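Local coordinates for protein BSU-2 beta-lactamase (Bacillus subtilis, PDB 6W5E) that probably hydrolyses the amide bond of beta-lactam antibiotics, as a class D serine beta-lactamase with a penicillin-binding-protein transpeptidase fold, at residues D40-D45 with L259-L264; S119-S124 with K198-Q203; E176-K181 with E185-D190. One frame throughout, in Å; residues are numbered along the deposited sequence. Where two conformers were deposited one is given.

Interaction 1. Residues D40-D45 with L259-L264; sequences DDEFKD and LKKYGL
The ammonium group of K261 is gripped by two carboxylates, those of D41 and E42, which reach it from the opposite direction. K261 sits in the last turn of helix 248-261, and its chain runs out fully extended beyond CG, which lets NZ span a gap whose nearest backbone approach, between the CA atoms of E42 and K261, is 10.8 Å. NZ lies 2.9 Å from D41 OD1 in a salt bridge. A second salt bridge of the same length, 2.9 Å from NZ to E42 OE2, is also a hydrogen bond; it enters OE2 on its anti side, 30° out of the carboxylate plane. D41 and E42 are consecutive residues of a 3-10 turn, and their side chains reach NZ by different routes. D41 CG stands between its own N and C (chi1 68°), whereas the E42 chain is bent about CB-CG (chi2 -72°), which brings OE2 to within 3.3 Å of K261 CE. D257, one turn earlier on the helix, places another acid close to E42 OE2, so the lysine probably offsets a local excess of negative charge. Just past K261 the helix stops in a Schellman motif: G263, with positive phi, is its C-prime residue, and L264 N bonds back to L259 O at 2.9 Å. This is a surface salt-bridge network, tying the loop before strand 48-54 to the end of the C-terminal helix.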
loop_
_atom_site.group_PDB
_atom_site.type_symbol
_atom_site.label_atom_id
_atom_site.label_comp_id
_atom_site.label_asym_id
_atom_site.label_seq_id
_atom_site.Cartn_x
_atom_site.Cartn_y
_atom_site.Cartn_z
ATOM N N ASP A 40 -2.676 -19.445 10.019
ATOM C CA ASP A 40 -2.619 -20.512 9.016
ATOM C C ASP A 40 -3.935 -20.657 8.267
ATOM O O ASP A 40 -3.949 -20.832 7.043
ATOM C CB ASP A 40 -2.326 -21.859 9.677
ATOM C CG ASP A 40 -0.906 -22.000 10.158
ATOM O OD1 ASP A 40 -0.110 -21.048 10.054
ATOM O OD2 ASP A 40 -0.594 -23.095 10.664
ATOM N N ASP A 41 -5.063 -20.627 8.983
ATOM C CA ASP A 41 -6.293 -21.008 8.295
ATOM C C ASP A 41 -6.823 -19.932 7.358
ATOM O O ASP A 41 -7.743 -20.206 6.583
ATOM C CB ASP A 41 -7.374 -21.564 9.239
ATOM C CG ASP A 41 -7.958 -20.537 10.183
ATOM O OD1 ASP A 41 -7.723 -19.321 10.050
ATOM O OD2 ASP A 41 -8.692 -20.982 11.092
ATOM N N GLU A 42 -6.246 -18.735 7.381
ATOM C CA GLU A 42 -6.592 -17.727 6.394
ATOM C C GLU A 42 -5.963 -18.015 5.040
ATOM O O GLU A 42 -6.398 -17.441 4.037
ATOM C CB GLU A 42 -6.112 -16.355 6.857
ATOM C CG GLU A 42 -6.703 -15.888 8.165
ATOM C CD GLU A 42 -8.151 -15.488 8.057
ATOM O OE1 GLU A 42 -8.625 -15.195 6.940
ATOM O OE2 GLU A 42 -8.807 -15.429 9.114
ATOM N N PHE A 43 -4.959 -18.894 4.998
ATOM C CA PHE A 43 -4.186 -19.181 3.798
ATOM C C PHE A 43 -4.207 -20.655 3.433
ATOM O O PHE A 43 -3.367 -21.094 2.640
ATOM C CB PHE A 43 -2.725 -18.779 4.002
ATOM C CG PHE A 43 -2.522 -17.314 4.188
ATOM C CD1 PHE A 43 -2.300 -16.489 3.095
ATOM C CD2 PHE A 43 -2.546 -16.758 5.458
ATOM C CE1 PHE A 43 -2.105 -15.144 3.271
ATOM C CE2 PHE A 43 -2.355 -15.411 5.638
ATOM C CZ PHE A 43 -2.138 -14.605 4.547
ATOM N N LYS A 44 -5.118 -21.438 4.008
ATOM C CA LYS A 44 -5.094 -22.877 3.764
ATOM C C LYS A 44 -5.249 -23.211 2.286
ATOM O O LYS A 44 -4.757 -24.257 1.840
ATOM C CB LYS A 44 -6.159 -23.579 4.606
ATOM C CG LYS A 44 -7.574 -23.137 4.309
ATOM N N ASP A 45 -5.890 -22.334 1.509
ATOM C CA ASP A 45 -6.076 -22.555 0.081
ATOM C C ASP A 45 -5.401 -21.480 -0.770
ATOM O O ASP A 45 -5.711 -21.350 -1.959
ATOM C CB ASP A 45 -7.566 -22.661 -0.256
ATOM C CG ASP A 45 -8.171 -23.985 0.181
ATOM O OD1 ASP A 45 -8.567 -24.106 1.363
ATOM O OD2 ASP A 45 -8.243 -24.907 -0.660
ATOM N N LEU A 259 -7.442 -9.030 11.458
ATOM C CA LEU A 259 -7.505 -7.898 12.378
ATOM C C LEU A 259 -8.746 -7.957 13.258
ATOM O O LEU A 259 -8.714 -7.486 14.400
ATOM C CB LEU A 259 -7.437 -6.575 11.612
ATOM C CG LEU A 259 -6.155 -6.310 10.820
ATOM C CD1 LEU A 259 -6.253 -4.975 10.085
ATOM C CD2 LEU A 259 -4.900 -6.356 11.696
ATOM N N LYS A 260 -9.838 -8.536 12.751
ATOM C CA LYS A 260 -11.025 -8.758 13.572
ATOM C C LYS A 260 -10.801 -9.887 14.576
ATOM O O LYS A 260 -11.115 -9.743 15.762
ATOM C CB LYS A 260 -12.225 -9.066 12.679
ATOM C CG LYS A 260 -12.798 -7.847 11.967
ATOM C CD LYS A 260 -13.962 -8.237 11.067
ATOM C CE LYS A 260 -14.681 -7.006 10.562
ATOM N NZ LYS A 260 -15.778 -7.347 9.617
ATOM N N LYS A 261 -10.242 -11.015 14.118
ATOM C CA LYS A 261 -9.999 -12.151 15.002
ATOM C C LYS A 261 -9.100 -11.776 16.167
ATOM O O LYS A 261 -9.232 -12.343 17.253
ATOM C CB LYS A 261 -9.305 -13.265 14.226
ATOM C CG LYS A 261 -10.180 -14.159 13.402
ATOM C CD LYS A 261 -9.279 -15.184 12.734
ATOM C CE LYS A 261 -10.056 -16.295 12.093
ATOM N NZ LYS A 261 -9.104 -17.158 11.366
ATOM N N TYR A 262 -8.155 -10.863 15.953
ATOM C CA TYR A 262 -7.178 -10.502 16.971
ATOM C C TYR A 262 -7.505 -9.185 17.656
ATOM O O TYR A 262 -6.651 -8.620 18.346
ATOM C CB TYR A 262 -5.753 -10.565 16.409
ATOM C CG TYR A 262 -5.318 -12.006 16.294
ATOM C CD1 TYR A 262 -4.761 -12.660 17.381
ATOM C CD2 TYR A 262 -5.536 -12.733 15.125
ATOM C CE1 TYR A 262 -4.405 -13.995 17.312
ATOM C CE2 TYR A 262 -5.183 -14.078 15.040
ATOM C CZ TYR A 262 -4.611 -14.695 16.140
ATOM O OH TYR A 262 -4.253 -16.024 16.070
ATOM N N GLY A 263 -8.733 -8.698 17.494
ATOM C CA GLY A 263 -9.249 -7.624 18.321
ATOM C C GLY A 263 -8.762 -6.236 17.982
ATOM O O GLY A 263 -8.929 -5.326 18.804
ATOM N N LEU A 264 -8.180 -6.034 16.800
ATOM C CA LEU A 264 -7.719 -4.710 16.392
ATOM C C LEU A 264 -8.808 -3.917 15.676
ATOM O O LEU A 264 -8.953 -2.709 15.908
ATOM C CB LEU A 264 -6.457 -4.839 15.533
ATOM C CG LEU A 264 -5.264 -5.530 16.205
ATOM C CD1 LEU A 264 -4.038 -5.519 15.304
ATOM C CD2 LEU A 264 -4.939 -4.921 17.561
#

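Interaction 2. Residues S119-S124 with K198-Q203; sequences SAMRES and KRMMIQ. With EDO (1,2-ethanediol), chain F.
M121 meets M200 and M201 through its sulfur, and no direct hydrogen bond crosses the two segments. CG of M121 is anti to the backbone N (chi1 -176°), directing the chain across to the end of helix 191-200. There SD, in one of two modelled conformers, lies 3.8 Å from M200 CB and 3.7 Å from M201 CG, and abuts M200 O at 3.7 Å. The M121 and M201 side chains cross at a slant. All three methionines are buried.

Polar links run through water. R122, turned at chi3 (-66°), uses one edge of its guanidinium, NE and NH2 each holding a water. NH2 donates to water 1 at 2.8 Å, in the guanidinium plane; that water's acceptors are R199 O (3.0 Å) and I202 O (2.9 Å), though its two protons cannot serve every acceptor nearby at once. NE donates to water 2 at 2.9 Å, and water 2 in turn donates a hydrogen bond to I202 O at 2.8 Å. A third water joins R122 O to Q203 NE2, in one conformer of Q203.

K198 NZ is held mainly by a salt bridge to E185 and a hydrogen bond to A183 O; a weak bond to O1 of 1,2-ethanediol, likely a crystallisation additive, is a minor extra.

Helix 117-122 ends in a Schellman motif at S124, whose hydroxyl bonds to K214 and a malonate ion, likely another additive. S124 (S-A-I), K214 (K-T-G) and S76 (S-T-F-K, ending in carboxylated K79) match the active-site motifs of class D enzymes.

A83 of helix 81-88 touches M121 and M200, and Y129 of helix 126-136 packs on M121. Segment 198-203 runs into outermost strand 202-205, which pairs with strand 209-217 (M201 with G213, Q203 with L211).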
loop_
_atom_site.group_PDB
_atom_site.type_symbol
_atom_site.label_atom_id
_atom_site.label_comp_id
_atom_site.label_asym_id
_atom_site.label_seq_id
_atom_site.Cartn_x
_atom_site.Cartn_y
_atom_site.Cartn_z
ATOM N N SER A 119 -9.049 10.379 -4.780
ATOM C CA SER A 119 -10.027 9.439 -5.310
ATOM C C SER A 119 -9.343 8.361 -6.123
ATOM O O SER A 119 -9.776 7.204 -6.117
ATOM C CB SER A 119 -11.104 10.149 -6.131
ATOM O OG SER A 119 -10.581 10.618 -7.360
ATOM N N ALA A 120 -8.263 8.722 -6.820
ATOM C CA ALA A 120 -7.536 7.737 -7.606
ATOM C C ALA A 120 -6.822 6.738 -6.716
ATOM O O ALA A 120 -6.608 5.597 -7.127
ATOM C CB ALA A 120 -6.579 8.412 -8.576
ATOM N N MET A 121 -6.458 7.129 -5.495
ATOM C CA MET A 121 -5.978 6.136 -4.546
ATOM C C MET A 121 -7.117 5.226 -4.092
ATOM O O MET A 121 -6.974 3.998 -4.113
ATOM C CB MET A 121 -5.304 6.793 -3.347
ATOM C CG MET A 121 -4.733 5.743 -2.410
ATOM S SD MET A 121 -3.708 6.399 -1.095
ATOM C CE MET A 121 -2.229 6.846 -2.003
ATOM N N ARG A 122 -8.252 5.815 -3.702
ATOM C CA ARG A 122 -9.385 5.042 -3.195
ATOM C C ARG A 122 -9.916 4.068 -4.238
ATOM O O ARG A 122 -10.256 2.925 -3.912
ATOM C CB ARG A 122 -10.485 6.000 -2.733
ATOM C CG ARG A 122 -11.725 5.319 -2.171
ATOM C CD ARG A 122 -12.689 6.336 -1.581
ATOM N NE ARG A 122 -12.115 6.981 -0.404
ATOM C CZ ARG A 122 -12.547 8.128 0.108
ATOM N NH1 ARG A 122 -13.563 8.765 -0.461
ATOM N NH2 ARG A 122 -11.958 8.641 1.177
ATOM N N GLU A 123 -10.002 4.499 -5.500
ATOM C CA GLU A 123 -10.558 3.678 -6.570
ATOM C C GLU A 123 -9.478 2.986 -7.386
ATOM O O GLU A 123 -9.797 2.277 -8.343
ATOM C CB GLU A 123 -11.437 4.522 -7.506
ATOM C CG GLU A 123 -12.462 5.449 -6.829
ATOM C CD GLU A 123 -13.441 4.726 -5.915
ATOM O OE1 GLU A 123 -13.670 3.510 -6.096
ATOM O OE2 GLU A 123 -14.003 5.398 -5.020
ATOM N N SER A 124 -8.208 3.200 -7.044
ATOM C CA SER A 124 -7.079 2.631 -7.778
ATOM C C SER A 124 -7.126 2.993 -9.262
ATOM O O SER A 124 -6.912 2.153 -10.137
ATOM C CB SER A 124 -6.949 1.126 -7.559
ATOM O OG SER A 124 -5.586 0.785 -7.469
ATOM N N LYS A 198 -1.610 9.591 4.546
ATOM C CA LYS A 198 -2.324 8.747 5.501
ATOM C C LYS A 198 -3.832 8.926 5.375
ATOM O O LYS A 198 -4.580 7.944 5.338
ATOM C CB LYS A 198 -1.870 9.052 6.929
ATOM C CG LYS A 198 -0.515 8.479 7.292
ATOM C CD LYS A 198 -0.166 8.818 8.739
ATOM C CE LYS A 198 1.101 8.110 9.207
ATOM N NZ LYS A 198 1.389 8.411 10.638
ATOM N N ARG A 199 -4.302 10.177 5.297
ATOM C CA ARG A 199 -5.737 10.404 5.162
ATOM C C ARG A 199 -6.278 9.755 3.894
ATOM O O ARG A 199 -7.358 9.151 3.912
ATOM C CB ARG A 199 -6.053 11.901 5.184
ATOM C CG ARG A 199 -5.938 12.510 6.576
ATOM C CD ARG A 199 -6.793 13.757 6.735
ATOM N NE ARG A 199 -6.534 14.727 5.679
ATOM C CZ ARG A 199 -5.642 15.709 5.762
ATOM N NH1 ARG A 199 -4.899 15.848 6.856
ATOM N NH2 ARG A 199 -5.480 16.538 4.739
ATOM N N MET A 200 -5.525 9.832 2.793
ATOM C CA MET A 200 -5.982 9.220 1.552
ATOM C C MET A 200 -6.053 7.704 1.647
ATOM O O MET A 200 -6.781 7.089 0.867
ATOM C CB MET A 200 -5.070 9.602 0.379
ATOM C CG MET A 200 -5.096 11.086 0.041
ATOM S SD MET A 200 -4.227 11.502 -1.484
ATOM C CE MET A 200 -2.536 11.194 -1.068
ATOM N N MET A 201 -5.304 7.091 2.566
ATOM C CA MET A 201 -5.309 5.648 2.770
ATOM C C MET A 201 -6.412 5.168 3.709
ATOM O O MET A 201 -6.571 3.953 3.873
ATOM C CB MET A 201 -3.952 5.202 3.326
ATOM C CG MET A 201 -2.799 5.374 2.364
ATOM S SD MET A 201 -1.204 5.066 3.167
ATOM C CE MET A 201 -1.294 3.302 3.442
ATOM N N ILE A 202 -7.177 6.069 4.334
ATOM C CA ILE A 202 -8.170 5.620 5.303
ATOM C C ILE A 202 -9.211 4.756 4.613
ATOM O O ILE A 202 -9.812 5.160 3.608
ATOM C CB ILE A 202 -8.828 6.810 6.017
ATOM C CG1 ILE A 202 -7.829 7.479 6.962
ATOM C CG2 ILE A 202 -10.052 6.339 6.802
ATOM C CD1 ILE A 202 -8.311 8.792 7.571
ATOM N N GLN A 203 -9.420 3.553 5.149
ATOM C CA GLN A 203 -10.450 2.636 4.681
ATOM C C GLN A 203 -11.673 2.618 5.583
ATOM O O GLN A 203 -12.797 2.498 5.089
ATOM C CB GLN A 203 -9.883 1.216 4.585
ATOM C CG GLN A 203 -8.632 1.111 3.734
ATOM C CD GLN A 203 -8.950 1.008 2.256
ATOM O OE1 GLN A 203 -9.477 -0.004 1.795
ATOM N NE2 GLN A 203 -8.626 2.051 1.502
HETATM C C1 EDO F . 0.298 5.987 12.632
HETATM O O1 EDO F . -0.636 6.866 11.994
HETATM C C2 EDO F . 0.069 4.562 12.149
HETATM O O2 EDO F . -1.293 4.190 12.389
HETATM O O HOH W 1 -9.642 7.867 2.511
HETATM O O HOH W 2 -10.744 4.921 1.018
HETATM O O HOH W 3 -10.182 1.827 -1.275
#

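Interaction 3. Residues E176-K181 with E185-D190; sequences ETFLEK and EELPFD
A Schellman motif ends helix 172-184 here, and the chain leaving it folds back over the last turns. K181 O accepts the hydrogen bond of E186 N at 2.9 Å, with an N-H...O angle of 151° and the donor tilted 17° from the carbonyl plane. E185, at positive phi, makes the turn that brings E186 N round. The next residue, L187, lays its isobutyl group over the helix surface: CD2 rests 3.6 Å from K181 CB, and the two side chains run roughly perpendicular. Its other methyl, CD1, approaches the F178 ring obliquely, 3.8 Å from CE1. F178 gets there because CG is anti to its backbone N (chi1 167°), which carries the ring toward the loop. K181 extends beyond CG, its CD 4.0 Å from L187 CD2, so the aliphatic stem flanks the leucine. E185 points its CB away from helix 172-184, and its carboxylate forms salt bridges with K191, K195 and K198 of helix 191-200. F178 continues inward onto V81 and L84 of helix 81-88, while L187 packs on M194, joining helix 172-184 to helices 81-88 and 191-200.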
loop_
_atom_site.group_PDB
_atom_site.type_symbol
_atom_site.label_atom_id
_atom_site.label_comp_id
_atom_site.label_asym_id
_atom_site.label_seq_id
_atom_site.Cartn_x
_atom_site.Cartn_y
_atom_site.Cartn_z
ATOM N N GLU A 176 6.915 -3.789 4.412
ATOM C CA GLU A 176 6.700 -3.523 5.833
ATOM C C GLU A 176 7.667 -2.464 6.341
ATOM O O GLU A 176 7.278 -1.569 7.097
ATOM C CB GLU A 176 6.845 -4.799 6.668
ATOM C CG GLU A 176 6.432 -4.621 8.148
ATOM C CD GLU A 176 7.452 -3.846 9.022
ATOM O OE1 GLU A 176 8.660 -3.867 8.709
ATOM O OE2 GLU A 176 7.051 -3.208 10.026
ATOM N N THR A 177 8.943 -2.582 5.967
ATOM C CA THR A 177 9.953 -1.644 6.439
ATOM C C THR A 177 9.601 -0.230 6.022
ATOM O O THR A 177 9.640 0.700 6.837
ATOM C CB THR A 177 11.310 -2.066 5.878
ATOM O OG1 THR A 177 11.645 -3.333 6.444
ATOM C CG2 THR A 177 12.407 -1.039 6.197
ATOM N N PHE A 178 9.218 -0.060 4.757
ATOM C CA PHE A 178 8.826 1.252 4.260
ATOM C C PHE A 178 7.598 1.769 4.998
ATOM O O PHE A 178 7.569 2.919 5.455
ATOM C CB PHE A 178 8.550 1.160 2.762
ATOM C CG PHE A 178 7.852 2.364 2.202
ATOM C CD1 PHE A 178 8.502 3.587 2.106
ATOM C CD2 PHE A 178 6.534 2.275 1.796
ATOM C CE1 PHE A 178 7.845 4.696 1.607
ATOM C CE2 PHE A 178 5.874 3.378 1.297
ATOM C CZ PHE A 178 6.532 4.592 1.200
ATOM N N LEU A 179 6.568 0.930 5.124
ATOM C CA LEU A 179 5.321 1.386 5.741
ATOM C C LEU A 179 5.481 1.672 7.228
ATOM O O LEU A 179 4.761 2.515 7.773
ATOM C CB LEU A 179 4.206 0.366 5.496
ATOM C CG LEU A 179 3.769 0.312 4.027
ATOM C CD1 LEU A 179 2.960 -0.942 3.796
ATOM C CD2 LEU A 179 2.978 1.559 3.623
ATOM N N GLU A 180 6.398 0.979 7.905
ATOM C CA GLU A 180 6.674 1.301 9.297
ATOM C C GLU A 180 7.268 2.702 9.424
ATOM O O GLU A 180 6.933 3.447 10.353
ATOM C CB GLU A 180 7.629 0.258 9.878
ATOM C CG GLU A 180 8.041 0.535 11.298
ATOM C CD GLU A 180 8.906 -0.560 11.890
ATOM O OE1 GLU A 180 8.843 -1.720 11.413
ATOM O OE2 GLU A 180 9.658 -0.250 12.842
ATOM N N LYS A 181 8.159 3.075 8.502
ATOM C CA LYS A 181 8.700 4.432 8.502
ATOM C C LYS A 181 7.612 5.466 8.236
ATOM O O LYS A 181 7.611 6.542 8.847
ATOM C CB LYS A 181 9.816 4.551 7.469
ATOM C CG LYS A 181 10.993 3.641 7.744
ATOM C CD LYS A 181 11.958 3.651 6.564
ATOM C CE LYS A 181 13.191 2.804 6.819
ATOM N NZ LYS A 181 13.921 2.574 5.542
ATOM N N GLU A 185 6.243 8.332 10.686
ATOM C CA GLU A 185 6.553 9.627 10.078
ATOM C C GLU A 185 8.047 9.930 10.128
ATOM O O GLU A 185 8.462 11.078 10.290
ATOM C CB GLU A 185 5.677 10.757 10.626
ATOM C CG GLU A 185 4.207 10.403 10.425
ATOM C CD GLU A 185 3.238 11.421 10.955
ATOM O OE1 GLU A 185 3.675 12.501 11.404
ATOM O OE2 GLU A 185 2.026 11.120 10.918
ATOM N N GLU A 186 8.854 8.880 9.976
ATOM C CA GLU A 186 10.313 8.960 9.908
ATOM C C GLU A 186 10.799 8.784 8.481
ATOM O O GLU A 186 11.726 8.025 8.197
ATOM C CB GLU A 186 10.947 7.935 10.842
ATOM C CG GLU A 186 10.750 8.288 12.317
ATOM C CD GLU A 186 11.186 7.194 13.278
ATOM O OE1 GLU A 186 11.708 6.161 12.816
ATOM O OE2 GLU A 186 10.995 7.368 14.502
ATOM N N LEU A 187 10.145 9.451 7.553
ATOM C CA LEU A 187 10.555 9.515 6.168
ATOM C C LEU A 187 10.866 10.965 5.840
ATOM O O LEU A 187 10.395 11.881 6.527
ATOM C CB LEU A 187 9.436 9.000 5.253
ATOM C CG LEU A 187 9.170 7.491 5.262
ATOM C CD1 LEU A 187 7.900 7.211 4.483
ATOM C CD2 LEU A 187 10.354 6.728 4.665
ATOM N N PRO A 188 11.673 11.212 4.813
ATOM C CA PRO A 188 12.068 12.586 4.453
ATOM C C PRO A 188 11.008 13.314 3.631
ATOM O O PRO A 188 11.259 13.786 2.521
ATOM C CB PRO A 188 13.363 12.353 3.665
ATOM C CG PRO A 188 13.185 11.018 3.059
ATOM C CD PRO A 188 12.454 10.202 4.079
ATOM N N PHE A 189 9.801 13.389 4.177
ATOM C CA PHE A 189 8.721 14.172 3.599
ATOM C C PHE A 189 8.250 15.185 4.629
ATOM O O PHE A 189 8.373 14.958 5.836
ATOM C CB PHE A 189 7.547 13.266 3.193
ATOM C CG PHE A 189 7.907 12.273 2.140
ATOM C CD1 PHE A 189 8.127 12.688 0.833
ATOM C CD2 PHE A 189 8.051 10.931 2.447
ATOM C CE1 PHE A 189 8.477 11.783 -0.147
ATOM C CE2 PHE A 189 8.412 10.021 1.472
ATOM C CZ PHE A 189 8.616 10.444 0.168
ATOM N N ASP A 190 7.703 16.303 4.152
ATOM C CA ASP A 190 7.087 17.252 5.067
ATOM C C ASP A 190 5.990 16.560 5.861
ATOM O O ASP A 190 5.299 15.671 5.358
ATOM C CB ASP A 190 6.489 18.436 4.311
ATOM C CG ASP A 190 7.519 19.195 3.495
ATOM O OD1 ASP A 190 8.732 18.999 3.717
ATOM O OD2 ASP A 190 7.113 20.001 2.636
#

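Interaction 2 is a buried contact, whereas interactions 1 and 3 lie at the surface, although F178 carries interaction 3 inward. Their chemistry follows: paired charges at 40-45 with 259-264, sulfur packing with water bridges at 119-124 with 198-203, and a helix-end backbone bond with a leucine laid on the helix at 176-181 with 185-190. Interaction 3 ends just before helix 191-200, whose end belongs to interaction 2; the two touch, K198 NZ forming a salt bridge with E185 OE2 at 2.8 Å, and both lean on helix 81-88. Interaction 1 stands apart on the C-terminal helix, its centre about 24 Å from that of interaction 2. Schellman motifs end a helix in all three.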